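Side-chain contacts in diaminobutyrate-pyruvate transaminase and L-2,4-diaminobutyrate decarboxylase (Vibrio parahaemolyticus, PDB 2QMA), which probably binds pyridoxal phosphate and acts as a carbon-carbon lyase through this C-terminal, glutamate decarboxylase-like part of a longer protein that also carries an aminotransferase: residues N171-M176 with G334-N339; W148-Y153 with E157-I162; T466-T471 with S487-L492; L447-L450 with V456-E459. All coordinates share one frame; numbering follows the deposited sequence. Where two conformers were deposited one is given.

Contact 1: residues N171-M176 with G334-N339; sequences NQMGLM and GALLVN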
loop_
_atom_site.group_PDB
_atom_site.type_symbol
_atom_site.label_atom_id
_atom_site.label_comp_id
_atom_site.label_asym_id
_atom_site.label_seq_id
_atom_site.Cartn_x
_atom_site.Cartn_y
_atom_site.Cartn_z
ATOM N N ASN A 171 -10.922 -1.414 6.507
ATOM C CA ASN A 171 -11.549 -1.713 7.810
ATOM C C ASN A 171 -11.110 -0.804 8.945
ATOM O O ASN A 171 -11.932 -0.249 9.643
ATOM C CB ASN A 171 -11.369 -3.176 8.203
ATOM C CG ASN A 171 -12.313 -4.084 7.471
ATOM O OD1 ASN A 171 -13.252 -3.637 6.790
ATOM N ND2 ASN A 171 -12.089 -5.393 7.610
ATOM N N GLN A 172 -9.797 -0.619 9.064
ATOM C CA GLN A 172 -9.220 0.183 10.105
ATOM C C GLN A 172 -9.698 1.635 9.939
ATOM O O GLN A 172 -10.091 2.259 10.903
ATOM C CB GLN A 172 -7.681 0.029 10.056
ATOM C CG GLN A 172 -6.869 1.182 10.669
ATOM C CD GLN A 172 -5.411 1.049 10.318
ATOM O OE1 GLN A 172 -5.037 0.197 9.498
ATOM N NE2 GLN A 172 -4.567 1.905 10.915
HETATM N N MSE A 173 -9.736 2.122 8.707
HETATM C CA MSE A 173 -10.136 3.502 8.485
HETATM C C MSE A 173 -11.625 3.713 8.751
HETATM O O MSE A 173 -11.980 4.665 9.395
HETATM C CB MSE A 173 -9.761 3.951 7.093
HETATM C CG MSE A 173 -8.339 4.437 7.035
HETATM SE SE MSE A 173 -7.911 4.947 5.280
HETATM C CE MSE A 173 -9.611 5.714 4.660
ATOM N N GLY A 174 -12.480 2.800 8.277
ATOM C CA GLY A 174 -13.932 2.890 8.533
ATOM C C GLY A 174 -14.188 2.947 10.041
ATOM O O GLY A 174 -14.948 3.794 10.524
ATOM N N LEU A 175 -13.550 2.063 10.792
ATOM C CA LEU A 175 -13.766 2.010 12.233
ATOM C C LEU A 175 -13.100 3.150 12.993
ATOM O O LEU A 175 -13.618 3.586 14.026
ATOM C CB LEU A 175 -13.322 0.653 12.792
ATOM C CG LEU A 175 -14.177 -0.527 12.300
ATOM C CD1 LEU A 175 -13.500 -1.847 12.654
ATOM C CD2 LEU A 175 -15.582 -0.515 12.865
HETATM N N MSE A 176 -11.949 3.616 12.521
HETATM C CA MSE A 176 -11.367 4.841 13.095
HETATM C C MSE A 176 -12.290 6.044 12.861
HETATM O O MSE A 176 -12.464 6.874 13.748
HETATM C CB MSE A 176 -10.010 5.191 12.484
HETATM C CG MSE A 176 -9.295 6.242 13.326
HETATM SE SE MSE A 176 -7.636 6.655 12.445
HETATM C CE MSE A 176 -7.016 4.849 12.560
ATOM N N GLY A 334 -7.890 -1.370 -3.278
ATOM C CA GLY A 334 -9.103 -1.384 -2.428
ATOM C C GLY A 334 -9.599 0.040 -2.246
ATOM O O GLY A 334 -8.914 0.979 -2.614
ATOM N N ALA A 335 -10.784 0.224 -1.688
ATOM C CA ALA A 335 -11.249 1.615 -1.391
ATOM C C ALA A 335 -12.127 1.557 -0.171
ATOM O O ALA A 335 -12.644 0.504 0.180
ATOM C CB ALA A 335 -12.048 2.172 -2.528
ATOM N N LEU A 336 -12.312 2.709 0.423
ATOM C CA LEU A 336 -13.272 2.884 1.465
ATOM C C LEU A 336 -14.250 3.928 1.004
ATOM O O LEU A 336 -13.856 5.066 0.696
ATOM C CB LEU A 336 -12.583 3.383 2.711
ATOM C CG LEU A 336 -13.612 3.540 3.865
ATOM C CD1 LEU A 336 -13.906 2.152 4.526
ATOM C CD2 LEU A 336 -13.133 4.578 4.834
ATOM N N LEU A 337 -15.535 3.563 0.998
ATOM C CA LEU A 337 -16.589 4.511 0.623
ATOM C C LEU A 337 -17.310 4.965 1.877
ATOM O O LEU A 337 -17.463 4.192 2.863
ATOM C CB LEU A 337 -17.600 3.867 -0.336
ATOM C CG LEU A 337 -16.985 3.129 -1.546
ATOM C CD1 LEU A 337 -18.131 2.507 -2.346
ATOM C CD2 LEU A 337 -16.144 4.098 -2.436
ATOM N N VAL A 338 -17.739 6.212 1.851
ATOM C CA VAL A 338 -18.563 6.737 2.919
ATOM C C VAL A 338 -19.832 7.396 2.370
ATOM O O VAL A 338 -19.815 8.006 1.287
ATOM C CB VAL A 338 -17.801 7.751 3.906
ATOM C CG1 VAL A 338 -16.576 7.040 4.618
ATOM C CG2 VAL A 338 -17.446 9.069 3.220
ATOM N N ASN A 339 -20.925 7.239 3.104
ATOM C CA ASN A 339 -22.176 7.818 2.691
ATOM C C ASN A 339 -22.211 9.333 2.865
ATOM O O ASN A 339 -22.922 10.036 2.130
ATOM C CB ASN A 339 -23.373 7.157 3.415
ATOM C CG ASN A 339 -24.339 6.478 2.440
ATOM O OD1 ASN A 339 -24.645 7.028 1.362
ATOM N ND2 ASN A 339 -24.847 5.284 2.818
#

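Contact 2: residues W148-Y153 with E157-I162; sequences WLCDKY and EKADGI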
loop_
_atom_site.group_PDB
_atom_site.type_symbol
_atom_site.label_atom_id
_atom_site.label_comp_id
_atom_site.label_asym_id
_atom_site.label_seq_id
_atom_site.Cartn_x
_atom_site.Cartn_y
_atom_site.Cartn_z
ATOM N N TRP A 148 -17.988 6.679 -9.547
ATOM C CA TRP A 148 -18.649 5.541 -10.201
ATOM C C TRP A 148 -19.038 4.495 -9.130
ATOM O O TRP A 148 -20.158 3.982 -9.108
ATOM C CB TRP A 148 -17.695 4.940 -11.264
ATOM C CG TRP A 148 -18.222 3.770 -12.038
ATOM C CD1 TRP A 148 -19.086 3.810 -13.086
ATOM C CD2 TRP A 148 -17.907 2.381 -11.814
ATOM N NE1 TRP A 148 -19.356 2.538 -13.515
ATOM C CE2 TRP A 148 -18.663 1.634 -12.753
ATOM C CE3 TRP A 148 -17.115 1.693 -10.864
ATOM C CZ2 TRP A 148 -18.594 0.233 -12.833
ATOM C CZ3 TRP A 148 -17.063 0.301 -10.907
ATOM C CH2 TRP A 148 -17.793 -0.423 -11.899
ATOM N N LEU A 149 -18.105 4.198 -8.238
ATOM C CA LEU A 149 -18.339 3.185 -7.200
ATOM C C LEU A 149 -19.508 3.606 -6.318
ATOM O O LEU A 149 -20.379 2.811 -5.992
ATOM C CB LEU A 149 -17.079 3.061 -6.318
ATOM C CG LEU A 149 -15.920 2.296 -6.953
ATOM C CD1 LEU A 149 -14.667 2.424 -6.051
ATOM C CD2 LEU A 149 -16.371 0.826 -7.177
ATOM N N CYS A 150 -19.510 4.864 -5.924
ATOM C CA CYS A 150 -20.585 5.405 -5.069
ATOM C C CYS A 150 -21.953 5.203 -5.733
ATOM O O CYS A 150 -22.907 4.824 -5.066
ATOM C CB CYS A 150 -20.309 6.877 -4.762
ATOM S SG CYS A 150 -18.937 7.063 -3.544
ATOM N N ASP A 151 -22.030 5.412 -7.050
ATOM C CA ASP A 151 -23.233 5.062 -7.853
ATOM C C ASP A 151 -23.654 3.586 -7.777
ATOM O O ASP A 151 -24.840 3.247 -7.517
ATOM C CB ASP A 151 -23.055 5.572 -9.293
ATOM C CG ASP A 151 -23.210 4.470 -10.404
ATOM O OD1 ASP A 151 -22.139 4.189 -11.046
ATOM O OD2 ASP A 151 -24.378 3.961 -10.658
ATOM N N LYS A 152 -22.663 2.719 -7.960
ATOM C CA LYS A 152 -22.891 1.293 -8.036
ATOM C C LYS A 152 -23.468 0.777 -6.728
ATOM O O LYS A 152 -24.328 -0.116 -6.747
ATOM C CB LYS A 152 -21.614 0.549 -8.430
ATOM C CG LYS A 152 -21.208 0.733 -9.891
ATOM C CD LYS A 152 -22.372 0.278 -10.824
ATOM C CE LYS A 152 -22.049 0.457 -12.279
ATOM N NZ LYS A 152 -23.204 0.084 -13.166
ATOM N N TYR A 153 -23.051 1.377 -5.607
ATOM C CA TYR A 153 -23.536 0.969 -4.275
ATOM C C TYR A 153 -24.766 1.788 -3.848
ATOM O O TYR A 153 -25.241 1.641 -2.707
ATOM C CB TYR A 153 -22.401 1.020 -3.213
ATOM C CG TYR A 153 -21.407 -0.114 -3.392
ATOM C CD1 TYR A 153 -21.676 -1.386 -2.903
ATOM C CD2 TYR A 153 -20.215 0.073 -4.093
ATOM C CE1 TYR A 153 -20.793 -2.436 -3.116
ATOM C CE2 TYR A 153 -19.323 -0.979 -4.307
ATOM C CZ TYR A 153 -19.617 -2.222 -3.828
ATOM O OH TYR A 153 -18.728 -3.274 -4.041
ATOM N N GLU A 157 -26.295 11.535 -2.095
ATOM C CA GLU A 157 -25.672 12.651 -2.804
ATOM C C GLU A 157 -24.359 13.089 -2.142
ATOM O O GLU A 157 -23.453 13.572 -2.806
ATOM C CB GLU A 157 -26.639 13.825 -2.921
ATOM C CG GLU A 157 -27.798 13.514 -3.875
ATOM C CD GLU A 157 -28.521 14.753 -4.366
ATOM O OE1 GLU A 157 -28.179 15.872 -3.904
ATOM O OE2 GLU A 157 -29.414 14.605 -5.226
ATOM N N LYS A 158 -24.244 12.851 -0.840
ATOM C CA LYS A 158 -23.060 13.281 -0.087
ATOM C C LYS A 158 -21.888 12.299 -0.058
ATOM O O LYS A 158 -20.869 12.569 0.612
ATOM C CB LYS A 158 -23.483 13.657 1.333
ATOM C CG LYS A 158 -24.635 14.630 1.330
ATOM C CD LYS A 158 -24.591 15.490 2.564
ATOM C CE LYS A 158 -25.817 15.259 3.444
ATOM N NZ LYS A 158 -25.913 16.366 4.435
ATOM N N ALA A 159 -22.003 11.188 -0.786
ATOM C CA ALA A 159 -21.044 10.105 -0.624
ATOM C C ALA A 159 -19.693 10.457 -1.269
ATOM O O ALA A 159 -19.622 11.341 -2.149
ATOM C CB ALA A 159 -21.597 8.849 -1.168
ATOM N N ASP A 160 -18.638 9.794 -0.810
ATOM C CA ASP A 160 -17.302 9.935 -1.410
ATOM C C ASP A 160 -16.491 8.721 -0.983
ATOM O O ASP A 160 -17.015 7.841 -0.295
ATOM C CB ASP A 160 -16.646 11.270 -0.990
ATOM C CG ASP A 160 -15.495 11.702 -1.905
ATOM O OD1 ASP A 160 -15.201 11.017 -2.934
ATOM O OD2 ASP A 160 -14.910 12.774 -1.572
ATOM N N GLY A 161 -15.223 8.647 -1.400
ATOM C CA GLY A 161 -14.399 7.519 -1.068
ATOM C C GLY A 161 -12.952 7.863 -1.343
ATOM O O GLY A 161 -12.650 8.954 -1.853
ATOM N N ILE A 162 -12.061 6.942 -1.005
ATOM C CA ILE A 162 -10.666 7.044 -1.406
ATOM C C ILE A 162 -10.101 5.660 -1.519
ATOM O O ILE A 162 -10.478 4.750 -0.759
ATOM C CB ILE A 162 -9.720 7.653 -0.363
ATOM C CG1 ILE A 162 -10.405 7.924 0.954
ATOM C CG2 ILE A 162 -8.628 8.640 -1.023
ATOM C CD1 ILE A 162 -10.451 6.611 1.678
#

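Contact 3: residues T466-T471 with S487-L492; sequences TALKFT and SKINML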
loop_
_atom_site.group_PDB
_atom_site.type_symbol
_atom_site.label_atom_id
_atom_site.label_comp_id
_atom_site.label_asym_id
_atom_site.label_seq_id
_atom_site.Cartn_x
_atom_site.Cartn_y
_atom_site.Cartn_z
ATOM N N THR A 466 -11.485 -30.318 11.315
ATOM C CA THR A 466 -10.623 -29.762 10.265
ATOM C C THR A 466 -11.360 -29.935 8.930
ATOM O O THR A 466 -11.816 -31.039 8.586
ATOM C CB THR A 466 -9.212 -30.418 10.219
ATOM O OG1 THR A 466 -8.435 -29.956 11.331
ATOM C CG2 THR A 466 -8.477 -30.027 8.969
ATOM N N ALA A 467 -11.523 -28.817 8.229
ATOM C CA ALA A 467 -12.148 -28.801 6.916
ATOM C C ALA A 467 -11.108 -28.326 5.924
ATOM O O ALA A 467 -10.293 -27.460 6.237
ATOM C CB ALA A 467 -13.338 -27.864 6.899
ATOM N N LEU A 468 -11.134 -28.933 4.741
ATOM C CA LEU A 468 -10.492 -28.356 3.560
ATOM C C LEU A 468 -11.407 -27.318 2.938
ATOM O O LEU A 468 -12.609 -27.395 3.084
ATOM C CB LEU A 468 -10.220 -29.444 2.531
ATOM C CG LEU A 468 -9.327 -30.581 3.069
ATOM C CD1 LEU A 468 -9.397 -31.705 2.074
ATOM C CD2 LEU A 468 -7.897 -30.094 3.269
ATOM N N LYS A 469 -10.805 -26.368 2.229
ATOM C CA LYS A 469 -11.519 -25.282 1.581
ATOM C C LYS A 469 -11.051 -24.997 0.155
ATOM O O LYS A 469 -9.841 -24.904 -0.123
ATOM C CB LYS A 469 -11.424 -23.983 2.417
ATOM C CG LYS A 469 -12.013 -22.759 1.721
ATOM C CD LYS A 469 -12.105 -21.533 2.689
ATOM C CE LYS A 469 -10.726 -20.962 3.027
ATOM N NZ LYS A 469 -10.903 -19.675 3.829
ATOM N N PHE A 470 -12.034 -24.850 -0.723
ATOM C CA PHE A 470 -11.879 -24.265 -2.037
ATOM C C PHE A 470 -12.447 -22.838 -1.904
ATOM O O PHE A 470 -13.594 -22.648 -1.444
ATOM C CB PHE A 470 -12.754 -24.964 -3.110
ATOM C CG PHE A 470 -12.402 -26.407 -3.446
ATOM C CD1 PHE A 470 -11.157 -26.977 -3.164
ATOM C CD2 PHE A 470 -13.336 -27.173 -4.152
ATOM C CE1 PHE A 470 -10.876 -28.340 -3.558
ATOM C CE2 PHE A 470 -13.062 -28.498 -4.552
ATOM C CZ PHE A 470 -11.840 -29.082 -4.235
ATOM N N THR A 471 -11.670 -21.865 -2.360
ATOM C CA THR A 471 -12.154 -20.528 -2.672
ATOM C C THR A 471 -12.146 -20.370 -4.187
ATOM O O THR A 471 -11.080 -20.155 -4.817
ATOM C CB THR A 471 -11.295 -19.469 -1.963
ATOM O OG1 THR A 471 -11.355 -19.734 -0.557
ATOM C CG2 THR A 471 -11.859 -18.050 -2.210
ATOM N N SER A 487 -10.126 -35.962 -7.551
ATOM C CA SER A 487 -9.350 -37.180 -7.787
ATOM C C SER A 487 -7.916 -37.089 -7.223
ATOM O O SER A 487 -7.455 -38.018 -6.584
ATOM C CB SER A 487 -9.299 -37.509 -9.271
ATOM O OG SER A 487 -8.759 -38.820 -9.433
ATOM N N LYS A 488 -7.258 -35.945 -7.458
ATOM C CA LYS A 488 -5.901 -35.655 -6.966
ATOM C C LYS A 488 -5.873 -35.707 -5.462
ATOM O O LYS A 488 -4.940 -36.258 -4.884
ATOM C CB LYS A 488 -5.474 -34.231 -7.370
ATOM C CG LYS A 488 -5.182 -34.047 -8.828
ATOM C CD LYS A 488 -4.754 -32.608 -9.079
ATOM C CE LYS A 488 -5.331 -32.079 -10.369
ATOM N NZ LYS A 488 -4.594 -32.486 -11.569
ATOM N N ILE A 489 -6.885 -35.107 -4.832
ATOM C CA ILE A 489 -6.994 -35.120 -3.381
ATOM C C ILE A 489 -7.242 -36.521 -2.814
ATOM O O ILE A 489 -6.653 -36.911 -1.799
ATOM C CB ILE A 489 -8.055 -34.121 -2.857
ATOM C CG1 ILE A 489 -7.649 -32.684 -3.214
ATOM C CG2 ILE A 489 -8.229 -34.282 -1.330
ATOM C CD1 ILE A 489 -8.794 -31.687 -3.128
ATOM N N ASN A 490 -8.138 -37.262 -3.453
ATOM C CA ASN A 490 -8.387 -38.639 -3.040
ATOM C C ASN A 490 -7.131 -39.497 -3.111
ATOM O O ASN A 490 -6.808 -40.220 -2.185
ATOM C CB ASN A 490 -9.521 -39.269 -3.849
ATOM C CG ASN A 490 -9.855 -40.650 -3.361
ATOM O OD1 ASN A 490 -10.153 -40.840 -2.177
ATOM N ND2 ASN A 490 -9.740 -41.631 -4.240
HETATM N N MSE A 491 -6.399 -39.392 -4.204
HETATM C CA MSE A 491 -5.167 -40.178 -4.335
HETATM C C MSE A 491 -4.163 -39.855 -3.226
HETATM O O MSE A 491 -3.555 -40.763 -2.676
HETATM C CB MSE A 491 -4.584 -40.034 -5.728
HETATM C CG MSE A 491 -5.573 -40.472 -6.813
HETATM SE SE MSE A 491 -6.328 -42.298 -6.553
HETATM C CE MSE A 491 -4.736 -43.188 -6.249
ATOM N N LEU A 492 -4.045 -38.579 -2.844
ATOM C CA LEU A 492 -3.207 -38.218 -1.696
ATOM C C LEU A 492 -3.720 -38.888 -0.416
ATOM O O LEU A 492 -2.943 -39.480 0.343
ATOM C CB LEU A 492 -3.186 -36.687 -1.499
ATOM C CG LEU A 492 -2.235 -35.896 -2.381
ATOM C CD1 LEU A 492 -2.377 -34.417 -2.071
ATOM C CD2 LEU A 492 -0.758 -36.321 -2.172
#

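Contact 4: residues L447-L450 with V456-E459; sequences LEAL and VLGE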
loop_
_atom_site.group_PDB
_atom_site.type_symbol
_atom_site.label_atom_id
_atom_site.label_comp_id
_atom_site.label_asym_id
_atom_site.label_seq_id
_atom_site.Cartn_x
_atom_site.Cartn_y
_atom_site.Cartn_z
ATOM N N LEU A 447 -1.218 -29.997 3.756
ATOM C CA LEU A 447 0.187 -29.604 3.721
ATOM C C LEU A 447 0.994 -30.354 2.636
ATOM O O LEU A 447 1.808 -29.759 1.921
ATOM C CB LEU A 447 0.813 -29.801 5.100
ATOM C CG LEU A 447 2.337 -29.618 5.144
ATOM C CD1 LEU A 447 2.639 -28.152 4.829
ATOM C CD2 LEU A 447 2.920 -30.021 6.514
ATOM N N GLU A 448 0.760 -31.657 2.506
ATOM C CA GLU A 448 1.385 -32.450 1.439
ATOM C C GLU A 448 1.010 -31.996 0.024
ATOM O O GLU A 448 1.869 -31.925 -0.846
ATOM C CB GLU A 448 1.038 -33.934 1.609
ATOM C CG GLU A 448 1.817 -34.574 2.712
ATOM C CD GLU A 448 3.276 -34.246 2.569
ATOM O OE1 GLU A 448 3.861 -34.619 1.519
ATOM O OE2 GLU A 448 3.816 -33.578 3.482
ATOM N N ALA A 449 -0.264 -31.680 -0.204
ATOM C CA ALA A 449 -0.669 -31.169 -1.507
ATOM C C ALA A 449 0.071 -29.857 -1.821
ATOM O O ALA A 449 0.547 -29.656 -2.947
ATOM C CB ALA A 449 -2.202 -30.983 -1.586
ATOM N N LEU A 450 0.206 -28.993 -0.813
ATOM C CA LEU A 450 0.956 -27.734 -0.972
ATOM C C LEU A 450 2.464 -27.951 -1.280
ATOM O O LEU A 450 3.007 -27.421 -2.264
ATOM C CB LEU A 450 0.796 -26.867 0.293
ATOM C CG LEU A 450 1.713 -25.636 0.379
ATOM C CD1 LEU A 450 1.436 -24.721 -0.747
ATOM C CD2 LEU A 450 1.485 -24.903 1.676
ATOM N N VAL A 456 -3.079 -26.066 -3.994
ATOM C CA VAL A 456 -3.112 -25.070 -2.927
ATOM C C VAL A 456 -4.545 -25.022 -2.381
ATOM O O VAL A 456 -5.464 -24.495 -3.028
ATOM C CB VAL A 456 -2.619 -23.672 -3.382
ATOM C CG1 VAL A 456 -2.647 -22.701 -2.168
ATOM C CG2 VAL A 456 -1.168 -23.769 -3.980
ATOM N N LEU A 457 -4.727 -25.603 -1.198
ATOM C CA LEU A 457 -6.050 -25.788 -0.608
ATOM C C LEU A 457 -6.153 -25.019 0.697
ATOM O O LEU A 457 -5.158 -24.857 1.396
ATOM C CB LEU A 457 -6.293 -27.263 -0.296
ATOM C CG LEU A 457 -6.274 -28.188 -1.508
ATOM C CD1 LEU A 457 -6.414 -29.645 -1.085
ATOM C CD2 LEU A 457 -7.353 -27.750 -2.535
ATOM N N GLY A 458 -7.351 -24.553 1.016
ATOM C CA GLY A 458 -7.570 -23.839 2.292
ATOM C C GLY A 458 -7.813 -24.851 3.410
ATOM O O GLY A 458 -8.166 -25.994 3.144
ATOM N N GLU A 459 -7.623 -24.451 4.668
ATOM C CA GLU A 459 -7.999 -25.346 5.755
ATOM C C GLU A 459 -8.579 -24.544 6.878
ATOM O O GLU A 459 -8.065 -23.482 7.218
ATOM C CB GLU A 459 -6.859 -26.294 6.210
ATOM C CG GLU A 459 -6.047 -25.891 7.414
ATOM C CD GLU A 459 -5.149 -27.026 7.920
ATOM O OE1 GLU A 459 -5.437 -27.596 9.007
ATOM O OE2 GLU A 459 -4.175 -27.366 7.217
#

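Contact 1: residues N171-M176 with G334-N339
L336 meets the helix through both of its methyl groups. Its CD2 lies 3.9 Å from G174 N and 4.1 Å from M173 CB. Its CD1 lies 4.1 Å from G174 CA. The leucine therefore spreads its two branches over the helix backbone at G174. With only hydrogens on that residue, the strand can come close: the CA atoms of G174 and L336 are 7.1 Å apart. The trans chi1 of L336 (-178°) carries CG away from its own backbone N and out to the helix. M173, a selenomethionine here, adds the flank. In the conformer described, its chain runs straight through chi2 and then bends at chi3 (36°). The bend brings CE to 3.7 Å from L336 CD2, so the two side chains cross at a slant. A second conformer was deposited, so this terminal contact is less certain than the one at G174.

Further out, L336 also packs on S170 and L177 of the same helix and on I162 of the next strand. S170 OG makes a weak hydrogen bond to A335 O. N171 has its amide gripped by four side chains: H292 and S320 at OD1, and T214 and D294 at ND2. H292, D294 and S320 tie the segment's start to inner strands, T214 to helix 214-221. On its outer side, Q172 packs against Q172 of the second subunit. A helix laid in this way over a seven-stranded mixed sheet is typical of the large domain of fold-type I pyridoxal phosphate enzymes.

Contact 2: residues W148-Y153 with E157-I162
A159 is the first residue of 157-162 to meet the helix. Its CB points at C150, and A159 CB lies 4.0 Å from C150 SG. SG stands anti to the carbonyl carbon of C150 (chi1 -74°), beside the backbone N, and this turns it out from the helix to the passing chain. The CA atoms of C150 and A159 are 6.5 Å apart. Just before A159, the backbone of K158 is hydrogen-bonded to K341.

At D160 the chain passes alongside the sulfur. C150 SG lies 3.9 Å from D160 O and equally far from D160 N. These are packing distances, and D160 O is already the probable partner of V338 N. The D160 CB points away from the helix segment, yet its carboxylate is bound by the same helix. OD1 takes a hydrogen bond from Q143 NE2, about two turns before C150. It also takes a weak, bent bond from G161 N (2.8 Å from D160 OD1, 146° at the hydrogen).

Here helix 136-152 has turned back through a short loop into strand 160-164. That strand is an outermost one of the mixed sheet, antiparallel to 334-338, in the large domain of this fold-type I enzyme. Other side chains of the helix reach the second subunit. K152 CG sits 3.8 Å above the plane of the W148 ring, over its centre. D74 of the second subunit receives a salt bridge from K152 NZ and a hydrogen bond from W148 NE1.

G161 continues the strand past the sulfur without a side chain. I162 then rests its side chain on E142 of the helix.

Contact 3: residues T466-T471 with S487-L492
The strand 466-471 and the helix 487-492 keep their backbones well apart. The closest CA pair, L468 and I489, is 10.3 Å apart. The gap is bridged by long side chains, chiefly I489, which points from the helix to the sheet.

I489 uses two branches. Its CG2 faces L468, with I489 CG2 4.4 Å from L468 CD1. Its CD1 goes to the phenyl ring of F470. The ethyl arm is nearly extended (chi2 162°), which drives CD1 forward to the ring. There I489 CD1 is 4.0 Å from F470 CE1 and 4.2 Å from F470 CZ. The methyl lies at the edge of the ring, near its plane, and not over a face. The two side chains come from opposite directions. F470 starts across the line to the helix, but its chi1 (-66°) swings the ring round so that its outer edge reaches I489.

F429 of the adjoining strand 426-431 also meets the ring, edge-to-face. Helix 438-452 helps to enclose the pair: L445 touches I489, while N442 and R446 touch L468. Away from this face, K469 forms a salt bridge with D270.

This is one face of the four-stranded antiparallel sheet of the C-terminal small domain, with its helices packed against it. All three touching residues are buried and hydrocarbon. The contact thus rests on van der Waals packing and exclusion of water, and the two branches of I489 fix which methyl meets which partner.

Contact 4: residues L447-L450 with V456-E459
Next to L457, which touches A449 across the contact, G458 N makes a probable backbone hydrogen bond to K469 O. Before it, the backbone of V456 is hydrogen-bonded to D102 and I104. The helix side is held as well: the backbone of A449 is bonded to A455, just ahead of V456. The A449–A455 bond holds the returning chain near the helix. The others tie it to strand 465-471 and to the chain at D102 and I104. The CA atoms of L450 and V456 are 5.2 Å apart.

The side chains then meet in two apolar pairs. A449 CB faces the returning chain and lies 4.4 Å from L457 CD1. L450 CD1 lies 4.3 Å from V456 CG2. L450 sets off across the line to the segment 456-459, but its trans chi1 (170°) and bent chi2 (61°) bring CD1 back to the valine. Both pairs are fairly loose. R446, just before the helix segment, adds a weak hydrogen bond from NE to L457 O. It is also a long, weak ionic partner of E459.

L450 also packs on D133 of the second subunit. V456 fits among P55, C103 and A105. L457 reaches I489 of helix 479-495, while A449 touches L492 of that helix. The contact so joins helix 438-452 to the chain leading into strand 458-462, an outer strand of the four-stranded sheet.

The four contacts fall into two pairs on opposite sides of the chain's centre. Contacts 1 and 2 have centres 12 Å apart and share the edge of the seven-stranded sheet, where strands 160-164 and 334-338 are neighbours. L336 N lies 3.0 Å from I162 O between them, a probable hydrogen bond. Contacts 3 and 4 have centres 8 Å apart and share the small antiparallel sheet. There F470 CE1 packs 3.7 Å from L457 CD2. The pairs do not touch: the nearest atoms of contacts 1 and 3 are about 15 Å apart, their centres 35 Å. None adjoins K325, the predicted pyridoxal phosphate lysine, which is not modified in this structure.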